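Local coordinates for protein beta-lactamase (Mycobacterium tuberculosis, PDB 4WHI) that probably belongs to the penicillin-binding and beta-lactamase family, with a C-terminal beta-sheet domain whose own function is unknown, at residues Gln51-Thr56 / Phe63-Ser68. Sequence-based numbering, arbitrary orientation.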
loop_
_atom_site.group_PDB
_atom_site.type_symbol
_atom_site.label_atom_id
_atom_site.label_comp_id
_atom_site.label_asym_id
_atom_site.label_seq_id
_atom_site.Cartn_x
_atom_site.Cartn_y
_atom_site.Cartn_z
ATOM N N GLN A 51 -1.894 3.229 12.491
ATOM C CA GLN A 51 -2.951 2.517 11.793
ATOM C C GLN A 51 -2.288 1.674 10.709
ATOM O O GLN A 51 -1.568 2.211 9.863
ATOM C CB GLN A 51 -3.938 3.484 11.162
ATOM C CG GLN A 51 -5.122 2.768 10.545
ATOM C CD GLN A 51 -6.157 3.723 9.999
ATOM O OE1 GLN A 51 -5.820 4.782 9.465
ATOM N NE2 GLN A 51 -7.424 3.351 10.117
ATOM N N THR A 52 -2.526 0.365 10.740
ATOM C CA THR A 52 -1.750 -0.569 9.919
ATOM C C THR A 52 -2.597 -1.443 9.006
ATOM O O THR A 52 -3.654 -1.940 9.400
ATOM C CB THR A 52 -0.831 -1.429 10.801
ATOM O OG1 THR A 52 0.096 -0.560 11.461
ATOM C CG2 THR A 52 -0.049 -2.455 9.978
ATOM N N PHE A 53 -2.097 -1.618 7.779
ATOM C CA PHE A 53 -2.795 -2.344 6.736
ATOM C C PHE A 53 -1.887 -3.410 6.142
ATOM O O PHE A 53 -0.715 -3.146 5.869
ATOM C CB PHE A 53 -3.205 -1.391 5.616
ATOM C CG PHE A 53 -4.052 -0.239 6.068
ATOM C CD1 PHE A 53 -3.469 0.931 6.536
ATOM C CD2 PHE A 53 -5.439 -0.317 6.003
ATOM C CE1 PHE A 53 -4.250 1.993 6.947
ATOM C CE2 PHE A 53 -6.221 0.745 6.408
ATOM C CZ PHE A 53 -5.628 1.902 6.878
ATOM N N ASP A 54 -2.419 -4.606 5.932
ATOM C CA ASP A 54 -1.716 -5.620 5.146
ATOM C C ASP A 54 -1.663 -5.164 3.699
ATOM O O ASP A 54 -2.672 -4.727 3.153
ATOM C CB ASP A 54 -2.442 -6.960 5.191
ATOM C CG ASP A 54 -2.245 -7.692 6.484
ATOM O OD1 ASP A 54 -1.419 -7.258 7.319
ATOM O OD2 ASP A 54 -2.927 -8.721 6.658
ATOM N N LEU A 55 -0.491 -5.280 3.080
ATOM C CA LEU A 55 -0.339 -5.001 1.654
ATOM C C LEU A 55 -0.440 -6.303 0.889
ATOM O O LEU A 55 0.305 -7.239 1.148
ATOM C CB LEU A 55 0.998 -4.319 1.360
ATOM C CG LEU A 55 1.119 -2.882 1.858
ATOM C CD1 LEU A 55 2.542 -2.372 1.677
ATOM C CD2 LEU A 55 0.115 -1.977 1.167
ATOM N N THR A 56 -1.376 -6.359 -0.049
ATOM C CA THR A 56 -1.551 -7.531 -0.887
ATOM C C THR A 56 -1.006 -7.206 -2.271
ATOM O O THR A 56 -1.315 -6.168 -2.831
ATOM C CB THR A 56 -3.038 -7.917 -0.965
ATOM O OG1 THR A 56 -3.479 -8.317 0.335
ATOM C CG2 THR A 56 -3.266 -9.071 -1.937
ATOM N N PHE A 63 0.965 -2.782 -4.902
ATOM C CA PHE A 63 0.234 -3.548 -3.913
ATOM C C PHE A 63 -1.078 -2.823 -3.629
ATOM O O PHE A 63 -1.285 -1.680 -4.061
ATOM C CB PHE A 63 1.056 -3.648 -2.618
ATOM C CG PHE A 63 2.314 -4.457 -2.757
ATOM C CD1 PHE A 63 3.432 -3.924 -3.392
ATOM C CD2 PHE A 63 2.391 -5.752 -2.248
ATOM C CE1 PHE A 63 4.592 -4.669 -3.523
ATOM C CE2 PHE A 63 3.560 -6.499 -2.379
ATOM C CZ PHE A 63 4.653 -5.954 -3.018
ATOM N N THR A 64 -1.975 -3.483 -2.910
ATOM C CA THR A 64 -3.187 -2.827 -2.446
ATOM C C THR A 64 -3.400 -3.065 -0.965
ATOM O O THR A 64 -2.852 -4.007 -0.373
ATOM C CB THR A 64 -4.444 -3.299 -3.206
ATOM O OG1 THR A 64 -4.615 -4.702 -3.018
ATOM C CG2 THR A 64 -4.373 -2.966 -4.716
ATOM N N PHE A 65 -4.201 -2.192 -0.369
ATOM C CA PHE A 65 -4.717 -2.423 0.962
ATOM C C PHE A 65 -6.215 -2.127 0.980
ATOM O O PHE A 65 -6.755 -1.494 0.058
ATOM C CB PHE A 65 -3.950 -1.616 2.014
ATOM C CG PHE A 65 -3.967 -0.128 1.796
ATOM C CD1 PHE A 65 -3.087 0.475 0.903
ATOM C CD2 PHE A 65 -4.828 0.683 2.523
ATOM C CE1 PHE A 65 -3.093 1.846 0.712
ATOM C CE2 PHE A 65 -4.833 2.058 2.339
ATOM C CZ PHE A 65 -3.965 2.640 1.434
ATOM N N THR A 66 -6.889 -2.622 2.010
ATOM C CA THR A 66 -8.332 -2.431 2.147
ATOM C C THR A 66 -8.596 -1.468 3.299
ATOM O O THR A 66 -7.991 -1.581 4.366
ATOM C CB THR A 66 -9.073 -3.768 2.363
ATOM O OG1 THR A 66 -8.437 -4.517 3.405
ATOM C CG2 THR A 66 -9.062 -4.607 1.082
ATOM N N LEU A 67 -9.500 -0.519 3.072
ATOM C CA LEU A 67 -9.728 0.556 4.022
ATOM C C LEU A 67 -10.429 0.044 5.279
ATOM O O LEU A 67 -11.137 -0.960 5.243
ATOM C CB LEU A 67 -10.514 1.693 3.364
ATOM C CG LEU A 67 -9.828 2.328 2.141
ATOM C CD1 LEU A 67 -10.635 3.515 1.633
ATOM C CD2 LEU A 67 -8.402 2.750 2.464
ATOM N N SER A 68 -10.192 0.739 6.387
ATOM C CA SER A 68 -10.654 0.311 7.700
ATOM C C SER A 68 -12.138 0.602 7.905
ATOM O O SER A 68 -12.757 1.340 7.131
ATOM C CB SER A 68 -9.843 0.998 8.794
ATOM O OG SER A 68 -10.347 2.290 9.070
HETATM O O HOH W 1 -5.273 -4.007 4.026
HETATM O O HOH W 2 -4.259 -6.785 -4.614
#
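F65 turns the edge of its ring toward the face of F53, the two planes inclined at 52° and the centroids 5.0 Å apart. F65 CD2 does the touching, 3.7 Å from F53 CD2 and displaced toward the rim of that ring. F65 reaches it with CG lying between its own backbone N and carbonyl carbon (chi1 59°). CD1, on the other side of CG, meets L55 CD2, the two side chains running alongside each other; L55 CB then packs on F63 CB at 4.0 Å. Large apolar side chains suit this face, because L55, F63 and F65 are buried there, with L42 and L44 of strand 41-46 against the two phenylalanines. The edge of the F53 ring comes up to T66 O, 3.3 Å from F53 CD2, and to S68 N.

T56 and T64 form a hydrogen-bonded antiparallel pair in the hairpin of strands 51-59 and 62-66: T56 N reaches T64 O and T64 N reaches T56 O, both at 2.8 Å. Beta-branched threonine suits these extended strands, and T64 OG1 lies 2.6 Å from a water. Farther from the turn the strands splay, and another water bridges D54 O to T66 N. Main-chain pairing thus holds the hairpin near its turn; farther along, a water carries the main-chain link and the F53-F65 ring pair the side-chain contact, consistent with the twist between the strands, whose directions lie 144° apart.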